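Local coordinates for protein purine nucleoside phosphorylase (Schistosoma mansoni, PDB 5KO5) that catalyses the reversible phosphorolysis of purine nucleosides to free base and ribose 1-phosphate, and can hold cytosine in its base pocket, at residues Arg124-Gly129 with Cys216-Met221; Asn253-Ser256 with Glu260-Leu263; Asp206-Leu211 with Asn245-Asp250. All blocks are in the same frame, centred on the assembly; numbering follows the deposited sequence.

Contact 1: Arg124-Gly129 with Cys216-Met221. With CYT (6-aminopyrimidin-2(1H)-one), chain B.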
ATOM      1  N   ARG A 124      16.665  -6.172  18.590  1.00 24.55           N
ATOM      2  CA  ARG A 124      17.144  -5.734  19.892  1.00 27.59           C
ATOM      3  C   ARG A 124      18.647  -5.563  19.950  1.00 21.52           C
ATOM      4  O   ARG A 124      19.137  -4.846  20.828  1.00 26.43           O
ATOM      5  CB  ARG A 124      16.717  -6.725  20.978  1.00 40.15           C
ATOM      6  CG  ARG A 124      16.134  -6.053  22.227  1.00 59.96           C
ATOM      7  CD  ARG A 124      14.761  -5.445  22.004  1.00 69.52           C
ATOM      8  NE  ARG A 124      14.339  -5.380  20.613  1.00 74.29           N
ATOM      9  CZ  ARG A 124      13.703  -6.345  19.964  1.00 84.21           C
ATOM     10  NH1 ARG A 124      13.352  -7.469  20.586  1.00 79.92           N
ATOM     11  NH2 ARG A 124      13.425  -6.159  18.688  1.00 93.72           N
ATOM     12  N   LYS A 125      19.392  -6.217  19.064  1.00 25.54           N
ATOM     13  CA  LYS A 125      20.842  -6.116  19.122  1.00 28.62           C
ATOM     14  C   LYS A 125      21.356  -4.770  18.630  1.00 26.46           C
ATOM     15  O   LYS A 125      22.544  -4.482  18.790  1.00 27.77           O
ATOM     16  CB  LYS A 125      21.471  -7.245  18.312  1.00 34.19           C
ATOM     17  CG  LYS A 125      21.208  -8.629  18.877  1.00 42.48           C
ATOM     18  CD  LYS A 125      21.777  -9.687  17.952  1.00 50.66           C
ATOM     19  CE  LYS A 125      21.635 -11.077  18.536  1.00 60.80           C
ATOM     20  NZ  LYS A 125      22.253 -12.100  17.647  1.00 68.92           N
ATOM     21  N   LEU A 126      20.492  -3.932  18.063  1.00 22.25           N
ATOM     22  CA  LEU A 126      20.916  -2.730  17.357  1.00 19.32           C
ATOM     23  C   LEU A 126      20.857  -1.509  18.266  1.00 20.86           C
ATOM     24  O   LEU A 126      19.818  -1.222  18.874  1.00 25.43           O
ATOM     25  CB  LEU A 126      20.041  -2.511  16.122  1.00 17.57           C
ATOM     26  CG  LEU A 126      20.135  -3.616  15.065  1.00 20.28           C
ATOM     27  CD1 LEU A 126      19.159  -3.369  13.906  1.00 18.85           C
ATOM     28  CD2 LEU A 126      21.569  -3.765  14.551  1.00 23.26           C
ATOM     29  N   LYS A 127      21.971  -0.787  18.341  1.00 20.34           N
ATOM     30  CA  LYS A 127      22.103   0.446  19.101  1.00 22.99           C
ATOM     31  C   LYS A 127      22.263   1.617  18.144  1.00 20.78           C
ATOM     32  O   LYS A 127      22.715   1.462  17.005  1.00 19.00           O
ATOM     33  CB  LYS A 127      23.370   0.441  19.963  1.00 26.74           C
ATOM     34  CG  LYS A 127      23.457  -0.598  21.040  1.00 30.63           C
ATOM     35  CD  LYS A 127      24.742  -0.352  21.818  1.00 32.06           C
ATOM     36  CE  LYS A 127      25.107  -1.523  22.707  1.00 49.32           C
ATOM     37  NZ  LYS A 127      25.334  -2.757  21.910  1.00 56.07           N
ATOM     38  N   SER A 128      21.909   2.804  18.629  1.00 22.16           N
ATOM     39  CA  SER A 128      22.186   4.028  17.890  0.54 19.69           C
ATOM     40  C   SER A 128      23.665   4.086  17.523  1.00 18.08           C
ATOM     41  O   SER A 128      24.536   3.837  18.369  1.00 20.52           O
ATOM     42  CB  SER A 128      21.824   5.227  18.768  0.54 20.91           C
ATOM     43  OG  SER A 128      22.036   6.452  18.093  0.54 20.31           O
ATOM     44  N   GLY A 129      23.949   4.402  16.261  1.00 19.16           N
ATOM     45  CA  GLY A 129      25.310   4.449  15.773  1.00 16.86           C
ATOM     46  C   GLY A 129      25.821   3.162  15.156  1.00 18.47           C
ATOM     47  O   GLY A 129      26.941   3.154  14.631  1.00 19.10           O
ATOM     48  N   CYS A 216      11.613  -8.169  10.730  1.00 32.32           N
ATOM     49  CA  CYS A 216      12.362  -7.008  10.259  0.92 26.70           C
ATOM     50  C   CYS A 216      13.400  -6.562  11.279  1.00 20.72           C
ATOM     51  O   CYS A 216      13.134  -6.499  12.481  1.00 19.78           O
ATOM     52  CB  CYS A 216      11.419  -5.836  10.001  0.92 39.05           C
ATOM     53  SG  CYS A 216      10.116  -6.151   8.815  0.92 48.65           S
ATOM     54  N   ASP A 217      14.586  -6.222  10.786  1.00 16.59           N
ATOM     55  CA  ASP A 217      15.657  -5.740  11.648  1.00 15.48           C
ATOM     56  C   ASP A 217      15.764  -4.227  11.702  1.00 16.31           C
ATOM     57  O   ASP A 217      16.143  -3.694  12.749  1.00 15.28           O
ATOM     58  CB  ASP A 217      16.996  -6.332  11.201  1.00 17.18           C
ATOM     59  CG  ASP A 217      16.992  -7.849  11.268  1.00 18.74           C
ATOM     60  OD1 ASP A 217      16.861  -8.371  12.394  1.00 23.92           O
ATOM     61  OD2 ASP A 217      17.087  -8.522  10.224  1.00 18.36           O
ATOM     62  N   VAL A 218      15.477  -3.528  10.599  1.00 14.58           N
ATOM     63  CA  VAL A 218      15.567  -2.074  10.513  1.00 14.33           C
ATOM     64  C   VAL A 218      14.392  -1.584   9.674  1.00 13.40           C
ATOM     65  O   VAL A 218      13.798  -2.346   8.909  1.00 14.36           O
ATOM     66  CB  VAL A 218      16.906  -1.563   9.922  1.00 19.60           C
ATOM     67  CG1 VAL A 218      18.097  -2.210  10.613  1.00 18.45           C
ATOM     68  CG2 VAL A 218      16.976  -1.822   8.441  1.00 21.99           C
ATOM     69  N   VAL A 219      14.046  -0.306   9.835  1.00 12.67           N
ATOM     70  CA  VAL A 219      12.962   0.301   9.059  1.00 11.87           C
ATOM     71  C   VAL A 219      13.400   1.680   8.579  1.00 13.08           C
ATOM     72  O   VAL A 219      14.051   2.434   9.315  1.00 13.69           O
ATOM     73  CB  VAL A 219      11.637   0.350   9.858  1.00 11.26           C
ATOM     74  CG1 VAL A 219      11.778   1.179  11.137  1.00 15.49           C
ATOM     75  CG2 VAL A 219      10.493   0.888   8.997  1.00 13.71           C
ATOM     76  N   GLY A 220      13.061   2.012   7.336  1.00 11.72           N
ATOM     77  CA  GLY A 220      13.355   3.344   6.843  1.00 12.03           C
ATOM     78  C   GLY A 220      12.504   3.642   5.633  1.00 13.01           C
ATOM     79  O   GLY A 220      11.687   2.822   5.210  1.00 12.33           O
ATOM     80  N   MET A 221      12.736   4.824   5.058  1.00 12.06           N
ATOM     81  CA  MET A 221      11.836   5.407   4.065  1.00 11.49           C
ATOM     82  C   MET A 221      12.465   5.521   2.679  1.00 12.84           C
ATOM     83  O   MET A 221      11.998   6.312   1.850  1.00 13.24           O
ATOM     84  CB  MET A 221      11.335   6.777   4.521  1.00 12.25           C
ATOM     85  CG  MET A 221      10.725   6.802   5.900  1.00 15.92           C
ATOM     86  SD  MET A 221      10.315   8.494   6.362  1.00 12.90           S
ATOM     87  CE  MET A 221       9.959   8.248   8.103  1.00 13.98           C
TER
HETATM   88  N3  CYT B 301      13.119   5.835  11.008  1.00 13.97           N
HETATM   89  C4  CYT B 301      13.995   6.149  11.963  1.00 12.98           C
HETATM   90  N1  CYT B 301      14.537   6.872   9.408  1.00 18.03           N
HETATM   91  C2  CYT B 301      13.353   6.194   9.720  1.00 14.17           C
HETATM   92  O2  CYT B 301      12.533   5.951   8.828  1.00 13.76           O
HETATM   93  N4  CYT B 301      13.702   5.780  13.215  1.00 16.54           N
HETATM   94  C5  CYT B 301      15.214   6.832  11.664  1.00 17.36           C
HETATM   95  C6  CYT B 301      15.435   7.175  10.386  1.00 18.76           C
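Leu126 drops its CD1 methyl onto the backbone leading into strand 218-220, touching Asp217 O and Val218 CG1 together. CD1 lies 3.2 Å from Asp217 O, a snug approach for a methyl to a carbonyl oxygen, and 3.6 Å from Val218 CG1. The side chains of Leu126 and Val218 cross at about a right angle, so one methyl of each does the touching and neither runs along the other. Leu126 reaches in because CG stands anti to its own carbonyl carbon (chi1 -63°) and CD1 continues the chain from there, extended beyond CG (chi2 176°). A single leucine methyl thus meets both a backbone oxygen and a valine branch.

The area buried between the segments is small, 83 Å² over both sides, but Val132 of strand 131-139 packs on both Leu126 and Val218 and completes the apolar cluster. Asp217 gives the leucine its carbonyl oxygen and turns its carboxylate to other partners, OD2 accepting from the backbone N of Val193 and OD1 from the side chain of Asn123.

Further along the strand the same backbone reaches cytosine. Gly220 CA is 3.4 Å from CYT O2, with no side chain between them, and Val219 O lies 3.8 Å from CYT C2. Met221, extended beyond CG, sets CE 3.5 Å from the same CYT O2. The contact therefore packs the loop after strand 112-121 against the entry of strand 218-220, one strand of the central mixed sheet of the purine nucleoside phosphorylase fold, whose other end lines the base site.

Contact 2: Asn253-Ser256 with Glu260-Leu263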
ATOM      1  N   ASN A 253      10.314   3.019  26.382  1.00 21.05           N
ATOM      2  CA  ASN A 253      10.706   4.086  27.286  1.00 20.29           C
ATOM      3  C   ASN A 253      10.009   5.412  26.992  1.00 21.37           C
ATOM      4  O   ASN A 253      10.395   6.437  27.561  1.00 24.96           O
ATOM      5  CB  ASN A 253      12.220   4.276  27.235  1.00 19.60           C
ATOM      6  CG  ASN A 253      12.975   3.127  27.859  1.00 20.51           C
ATOM      7  OD1 ASN A 253      12.753   2.769  29.021  1.00 23.15           O
ATOM      8  ND2 ASN A 253      13.925   2.571  27.109  1.00 22.22           N
ATOM      9  N   ASP A 254       9.000   5.417  26.119  1.00 24.09           N
ATOM     10  CA  ASP A 254       8.270   6.640  25.767  1.00 27.87           C
ATOM     11  C   ASP A 254       9.208   7.749  25.292  1.00 25.63           C
ATOM     12  O   ASP A 254       9.076   8.907  25.690  1.00 30.32           O
ATOM     13  CB  ASP A 254       7.387   7.132  26.919  1.00 36.57           C
ATOM     14  CG  ASP A 254       6.237   6.194  27.221  1.00 65.76           C
ATOM     15  OD1 ASP A 254       5.637   5.656  26.267  1.00 75.26           O
ATOM     16  OD2 ASP A 254       5.932   5.996  28.418  1.00 77.44           O
ATOM     17  N   VAL A 255      10.169   7.391  24.440  1.00 22.01           N
ATOM     18  CA  VAL A 255      11.145   8.331  23.896  1.00 22.92           C
ATOM     19  C   VAL A 255      10.799   8.609  22.439  1.00 23.04           C
ATOM     20  O   VAL A 255      10.563   7.679  21.654  1.00 20.15           O
ATOM     21  CB  VAL A 255      12.583   7.795  24.033  1.00 21.56           C
ATOM     22  CG1 VAL A 255      13.560   8.632  23.209  1.00 22.33           C
ATOM     23  CG2 VAL A 255      13.000   7.776  25.494  1.00 22.24           C
ATOM     24  N   SER A 256      10.805   9.886  22.069  1.00 26.80           N
ATOM     25  CA  SER A 256      10.398  10.297  20.734  1.00 24.77           C
ATOM     26  C   SER A 256      11.499  10.038  19.714  1.00 27.69           C
ATOM     27  O   SER A 256      12.686   9.978  20.043  1.00 23.99           O
ATOM     28  CB  SER A 256      10.094  11.791  20.734  1.00 32.50           C
ATOM     29  OG  SER A 256      11.267  12.531  21.035  1.00 37.93           O
ATOM     30  N   GLU A 260      16.175  15.800  14.037  1.00 20.69           N
ATOM     31  CA  GLU A 260      17.386  16.429  14.565  1.00 20.59           C
ATOM     32  C   GLU A 260      18.257  15.412  15.294  1.00 19.27           C
ATOM     33  O   GLU A 260      19.490  15.430  15.165  1.00 19.06           O
ATOM     34  CB  GLU A 260      17.038  17.611  15.479  1.00 21.92           C
ATOM     35  CG  GLU A 260      16.293  18.758  14.809  1.00 40.49           C
ATOM     36  CD  GLU A 260      14.789  18.535  14.754  1.00 58.10           C
ATOM     37  OE1 GLU A 260      14.301  18.009  13.733  1.00 60.63           O
ATOM     38  OE2 GLU A 260      14.095  18.879  15.737  1.00 65.51           O
ATOM     39  N   LYS A 261      17.640  14.520  16.071  1.00 19.26           N
ATOM     40  CA  LYS A 261      18.412  13.462  16.716  1.00 21.04           C
ATOM     41  C   LYS A 261      18.995  12.513  15.684  1.00 19.69           C
ATOM     42  O   LYS A 261      20.144  12.068  15.816  1.00 20.84           O
ATOM     43  CB  LYS A 261      17.545  12.706  17.727  1.00 23.57           C
ATOM     44  CG  LYS A 261      17.179  13.548  18.937  1.00 23.47           C
ATOM     45  CD  LYS A 261      16.731  12.701  20.119  1.00 32.42           C
ATOM     46  CE  LYS A 261      15.301  12.219  19.962  1.00 34.27           C
ATOM     47  NZ  LYS A 261      14.851  11.453  21.161  1.00 34.74           N
ATOM     48  N   VAL A 262      18.229  12.214  14.635  1.00 18.01           N
ATOM     49  CA  VAL A 262      18.731  11.362  13.561  1.00 18.43           C
ATOM     50  C   VAL A 262      19.970  11.984  12.935  1.00 16.91           C
ATOM     51  O   VAL A 262      21.000  11.324  12.771  1.00 19.19           O
ATOM     52  CB  VAL A 262      17.628  11.116  12.517  1.00 20.11           C
ATOM     53  CG1 VAL A 262      18.199  10.443  11.260  1.00 20.75           C
ATOM     54  CG2 VAL A 262      16.511  10.266  13.117  1.00 22.58           C
ATOM     55  N   LEU A 263      19.888  13.271  12.587  1.00 17.39           N
ATOM     56  CA  LEU A 263      21.006  13.932  11.928  1.00 20.41           C
ATOM     57  C   LEU A 263      22.224  14.019  12.835  1.00 17.57           C
ATOM     58  O   LEU A 263      23.358  14.037  12.344  1.00 19.20           O
ATOM     59  CB  LEU A 263      20.598  15.324  11.447  1.00 19.51           C
ATOM     60  CG  LEU A 263      19.656  15.355  10.244  1.00 21.01           C
ATOM     61  CD1 LEU A 263      19.318  16.789   9.871  1.00 26.07           C
ATOM     62  CD2 LEU A 263      20.282  14.612   9.064  1.00 27.36           C
TER
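A lysine of helix 259-283 reaches back to a backbone carbonyl in this surface contact, bridging the short connection between helix 247-252 and the long helix. The connection begins with a Schellman motif: Asp254, at positive phi, is its C-prime residue, with Val255 N bonded to Asp250 O and Asp254 N to Ala251 O. Val255 and Ser256 then carry the chain away from the helix end in an extended conformation.

Lys261, in the first turn of the long helix, makes every contact from the helix side. Its backbone N is bonded to Asn258 OD1, and its side chain starts with CG anti to the carbonyl carbon. A bend at chi3 (-78°) breaks the otherwise extended run of methylenes and brings the ammonium group up to the loop. There the apolar part of the loop meets the charged tip: Val255 CG1, the branch anti to the backbone N, is 3.7 Å from Lys261 NZ, the two side chains crossing obliquely. Ser256 OG also stands 3.7 Å from Lys261 NZ, near the ammonium group while the carbonyl of the same residue takes the bond.

The second subunit of the trimer lies against this loop, Arg170 of that subunit making a salt bridge with Asp254 and Asp163 of that subunit packing on Ser256. One residue after the lysine, Val262 touches the bound cytosine. The bond that closes the contact runs from Lys261 NZ to Ser256 O at 2.8 Å, with a C=O...N angle of 144° and NZ tilted 31° from the carbonyl plane.

Contact 3: Asp206-Leu211 with Asn245-Asp250. With CYT (6-aminopyrimidin-2(1H)-one), chain B.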
ATOM      1  N   ASP A 206       3.472   1.053  17.474  1.00 14.62           N
ATOM      2  CA  ASP A 206       2.827  -0.218  17.181  1.00 13.80           C
ATOM      3  C   ASP A 206       3.221  -0.777  15.826  1.00 13.93           C
ATOM      4  O   ASP A 206       3.249  -2.003  15.663  1.00 15.16           O
ATOM      5  CB  ASP A 206       1.322  -0.077  17.353  1.00 13.54           C
ATOM      6  CG  ASP A 206       0.974   0.245  18.771  1.00 16.87           C
ATOM      7  OD1 ASP A 206       1.170  -0.647  19.620  1.00 18.96           O
ATOM      8  OD2 ASP A 206       0.557   1.389  19.049  1.00 19.01           O
ATOM      9  N   GLU A 207       3.534   0.085  14.856  1.00 13.77           N
ATOM     10  CA  GLU A 207       4.150  -0.400  13.625  1.00 12.91           C
ATOM     11  C   GLU A 207       5.507  -1.030  13.905  1.00 14.50           C
ATOM     12  O   GLU A 207       5.821  -2.102  13.371  1.00 14.30           O
ATOM     13  CB  GLU A 207       4.269   0.739  12.612  1.00 12.59           C
ATOM     14  CG  GLU A 207       2.896   1.160  12.084  1.00 13.34           C
ATOM     15  CD  GLU A 207       2.862   2.550  11.502  1.00 13.41           C
ATOM     16  OE1 GLU A 207       3.907   3.225  11.431  1.00 14.19           O
ATOM     17  OE2 GLU A 207       1.756   2.983  11.127  1.00 12.78           O
ATOM     18  N   SER A 208       6.314  -0.398  14.763  1.00 12.67           N
ATOM     19  CA  SER A 208       7.596  -0.997  15.121  1.00 14.56           C
ATOM     20  C   SER A 208       7.403  -2.367  15.752  1.00 14.66           C
ATOM     21  O   SER A 208       8.126  -3.315  15.427  1.00 15.72           O
ATOM     22  CB  SER A 208       8.350  -0.079  16.074  1.00 13.57           C
ATOM     23  OG  SER A 208       8.686   1.120  15.404  1.00 16.13           O
ATOM     24  N   ASN A 209       6.437  -2.490  16.662  1.00 15.75           N
ATOM     25  CA  ASN A 209       6.195  -3.779  17.305  1.00 17.31           C
ATOM     26  C   ASN A 209       5.753  -4.829  16.298  1.00 17.15           C
ATOM     27  O   ASN A 209       6.146  -5.995  16.392  1.00 18.44           O
ATOM     28  CB  ASN A 209       5.183  -3.631  18.437  1.00 21.62           C
ATOM     29  CG  ASN A 209       5.850  -3.647  19.792  1.00 52.59           C
ATOM     30  OD1 ASN A 209       6.126  -2.602  20.379  1.00 67.14           O
ATOM     31  ND2 ASN A 209       6.156  -4.846  20.279  1.00 56.66           N
ATOM     32  N   MET A 210       4.949  -4.430  15.312  1.00 16.26           N
ATOM     33  CA  MET A 210       4.576  -5.356  14.254  1.00 16.38           C
ATOM     34  C   MET A 210       5.801  -5.802  13.465  1.00 17.37           C
ATOM     35  O   MET A 210       5.968  -6.995  13.180  1.00 19.04           O
ATOM     36  CB  MET A 210       3.562  -4.695  13.327  1.00 16.52           C
ATOM     37  CG  MET A 210       3.188  -5.581  12.164  1.00 19.68           C
ATOM     38  SD  MET A 210       2.078  -4.771  11.010  1.00 21.29           S
ATOM     39  CE  MET A 210       3.160  -3.569  10.285  1.00 26.34           C
ATOM     40  N   LEU A 211       6.679  -4.854  13.120  1.00 16.37           N
ATOM     41  CA  LEU A 211       7.869  -5.194  12.338  1.00 18.19           C
ATOM     42  C   LEU A 211       8.765  -6.164  13.087  1.00 25.47           C
ATOM     43  O   LEU A 211       9.388  -7.049  12.483  1.00 23.74           O
ATOM     44  CB  LEU A 211       8.644  -3.926  12.003  1.00 17.90           C
ATOM     45  CG  LEU A 211       7.879  -2.965  11.101  1.00 18.29           C
ATOM     46  CD1 LEU A 211       8.717  -1.732  10.803  1.00 19.74           C
ATOM     47  CD2 LEU A 211       7.429  -3.658   9.806  1.00 23.95           C
ATOM     48  N   ASN A 245      18.423   5.136  16.025  1.00 16.07           N
ATOM     49  CA  ASN A 245      17.778   4.901  17.307  1.00 15.88           C
ATOM     50  C   ASN A 245      17.238   3.488  17.250  1.00 17.13           C
ATOM     51  O   ASN A 245      17.069   2.927  16.168  1.00 17.39           O
ATOM     52  CB  ASN A 245      16.609   5.874  17.509  1.00 14.44           C
ATOM     53  CG  ASN A 245      15.473   5.611  16.542  1.00 15.19           C
ATOM     54  OD1 ASN A 245      15.630   5.794  15.331  1.00 16.73           O
ATOM     55  ND2 ASN A 245      14.335   5.149  17.058  1.00 15.48           N
ATOM     56  N   ASN A 246      16.959   2.914  18.411  1.00 16.18           N
ATOM     57  CA  ASN A 246      16.230   1.656  18.456  1.00 15.54           C
ATOM     58  C   ASN A 246      14.779   1.976  18.777  1.00 16.17           C
ATOM     59  O   ASN A 246      14.456   2.387  19.899  1.00 15.57           O
ATOM     60  CB  ASN A 246      16.809   0.677  19.469  1.00 17.50           C
ATOM     61  CG  ASN A 246      16.185  -0.678  19.332  1.00 17.77           C
ATOM     62  OD1 ASN A 246      15.003  -0.836  19.603  1.00 18.10           O
ATOM     63  ND2 ASN A 246      16.949  -1.652  18.838  1.00 18.91           N
ATOM     64  N   SER A 247      13.909   1.790  17.786  1.00 14.75           N
ATOM     65  CA  SER A 247      12.524   2.211  17.943  1.00 14.72           C
ATOM     66  C   SER A 247      11.760   1.340  18.925  1.00 14.49           C
ATOM     67  O   SER A 247      10.793   1.806  19.531  1.00 14.95           O
ATOM     68  CB  SER A 247      11.826   2.253  16.585  1.00 15.72           C
ATOM     69  OG  SER A 247      12.525   3.131  15.719  1.00 17.32           O
ATOM     70  N   ILE A 248      12.155   0.075  19.079  1.00 16.00           N
ATOM     71  CA  ILE A 248      11.487  -0.787  20.050  1.00 15.65           C
ATOM     72  C   ILE A 248      11.813  -0.330  21.463  1.00 16.10           C
ATOM     73  O   ILE A 248      10.927  -0.190  22.312  1.00 16.72           O
ATOM     74  CB  ILE A 248      11.879  -2.260  19.819  1.00 18.08           C
ATOM     75  CG1 ILE A 248      11.274  -2.796  18.512  1.00 18.07           C
ATOM     76  CG2 ILE A 248      11.479  -3.128  21.021  1.00 18.63           C
ATOM     77  CD1 ILE A 248       9.754  -2.842  18.491  1.00 20.19           C
ATOM     78  N   LEU A 249      13.096  -0.073  21.722  1.00 17.37           N
ATOM     79  CA  LEU A 249      13.512   0.447  23.016  1.00 19.20           C
ATOM     80  C   LEU A 249      12.873   1.803  23.286  1.00 17.10           C
ATOM     81  O   LEU A 249      12.389   2.059  24.396  1.00 19.58           O
ATOM     82  CB  LEU A 249      15.038   0.545  23.042  1.00 22.35           C
ATOM     83  CG  LEU A 249      15.801   0.436  24.352  1.00 32.66           C
ATOM     84  CD1 LEU A 249      15.332  -0.775  25.124  1.00 32.80           C
ATOM     85  CD2 LEU A 249      17.287   0.328  24.037  1.00 24.17           C
ATOM     86  N   ASP A 250      12.834   2.680  22.276  1.00 16.18           N
ATOM     87  CA  ASP A 250      12.256   4.001  22.492  1.00 16.74           C
ATOM     88  C   ASP A 250      10.772   3.902  22.832  1.00 17.71           C
ATOM     89  O   ASP A 250      10.275   4.645  23.687  1.00 21.92           O
ATOM     90  CB  ASP A 250      12.454   4.898  21.271  1.00 17.14           C
ATOM     91  CG  ASP A 250      13.909   5.253  21.025  1.00 19.56           C
ATOM     92  OD1 ASP A 250      14.735   5.119  21.961  1.00 19.51           O
ATOM     93  OD2 ASP A 250      14.209   5.678  19.891  1.00 19.41           O
TER
HETATM   94  N3  CYT B 301      13.119   5.835  11.008  1.00 13.97           N
HETATM   95  C4  CYT B 301      13.995   6.149  11.963  1.00 12.98           C
HETATM   96  N1  CYT B 301      14.537   6.872   9.408  1.00 18.03           N
HETATM   97  C2  CYT B 301      13.353   6.194   9.720  1.00 14.17           C
HETATM   98  O2  CYT B 301      12.533   5.951   8.828  1.00 13.76           O
HETATM   99  N4  CYT B 301      13.702   5.780  13.215  1.00 16.54           N
HETATM  100  C5  CYT B 301      15.214   6.832  11.664  1.00 17.36           C
HETATM  101  C6  CYT B 301      15.435   7.175  10.386  1.00 18.76           C
HETATM  102  O   HOH W   1       8.358  -1.622  22.117  1.00 26.72           O
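Two helices meet beside the cytosine site: 205-213 lays one flank against the first turn of 247-252, just where strand 236-246 ends. The packing centres on Ile248, whose CD1 sits 3.5 Å from Ser208 O and 3.9 Å from Ser208 CB, so the end of the isoleucine lies over the backbone of the facing helix. Asn209 crosses that side chain at about a right angle. Next to it, Ser208 OG lies 3.5 Å from Ser247 CB, and its own polar partner is Ser204 O, through a weak hydrogen bond. A water bridges the two helices, donating to Asn209 OD1 and to Ile248 O.

Residues 245-250 also contact the base. Asn245 OD1 accepts from CYT N4 at 2.9 Å, with an N-H...O angle of 162°. What orients this amide is its other end: ND2 gives one hydrogen bond to Asp250 OD2 at 2.9 Å, meeting the anti side of the carboxylate, and a more bent one, 137°, to Ser247 OG at 3.0 Å. These two bonds fix the flip of the amide, leaving its oxygen turned to the base. Ser247 OG is in turn bonded to Glu203 OE2, which itself binds the cytosine, so the serine links both base-binding side chains.

Asn246 N-caps helix 247-252, OD1 accepting from Leu249 N at 3.0 Å, 28° off the carbonyl plane. The asparagine at the strand end, Asn245, and the nearby glutamate form the polar part of the base site, as in other trimeric purine nucleoside phosphorylases.

How the contacts relate
All three contacts sit on one side of the chain's centre, within the phosphorylase fold. Contacts 1 and 3 are closest, centres about 9 Å apart, and their segments alternate along the chain: the loop 124-129 comes first, then helix 205-213, strand 218-220, and last the strand end and helix start of 245-250. They reach one central sheet and both touch cytosine. Contact 2 follows in series, its centre about 12 Å from that of contact 3 and 13 Å from that of contact 1; helix 247-252 of contact 3 runs straight into its loop. Contacts 2 and 3 both touch the second subunit, and with Phe161 of that subunit on the pocket residue Met221, the pocket borders the subunit interface.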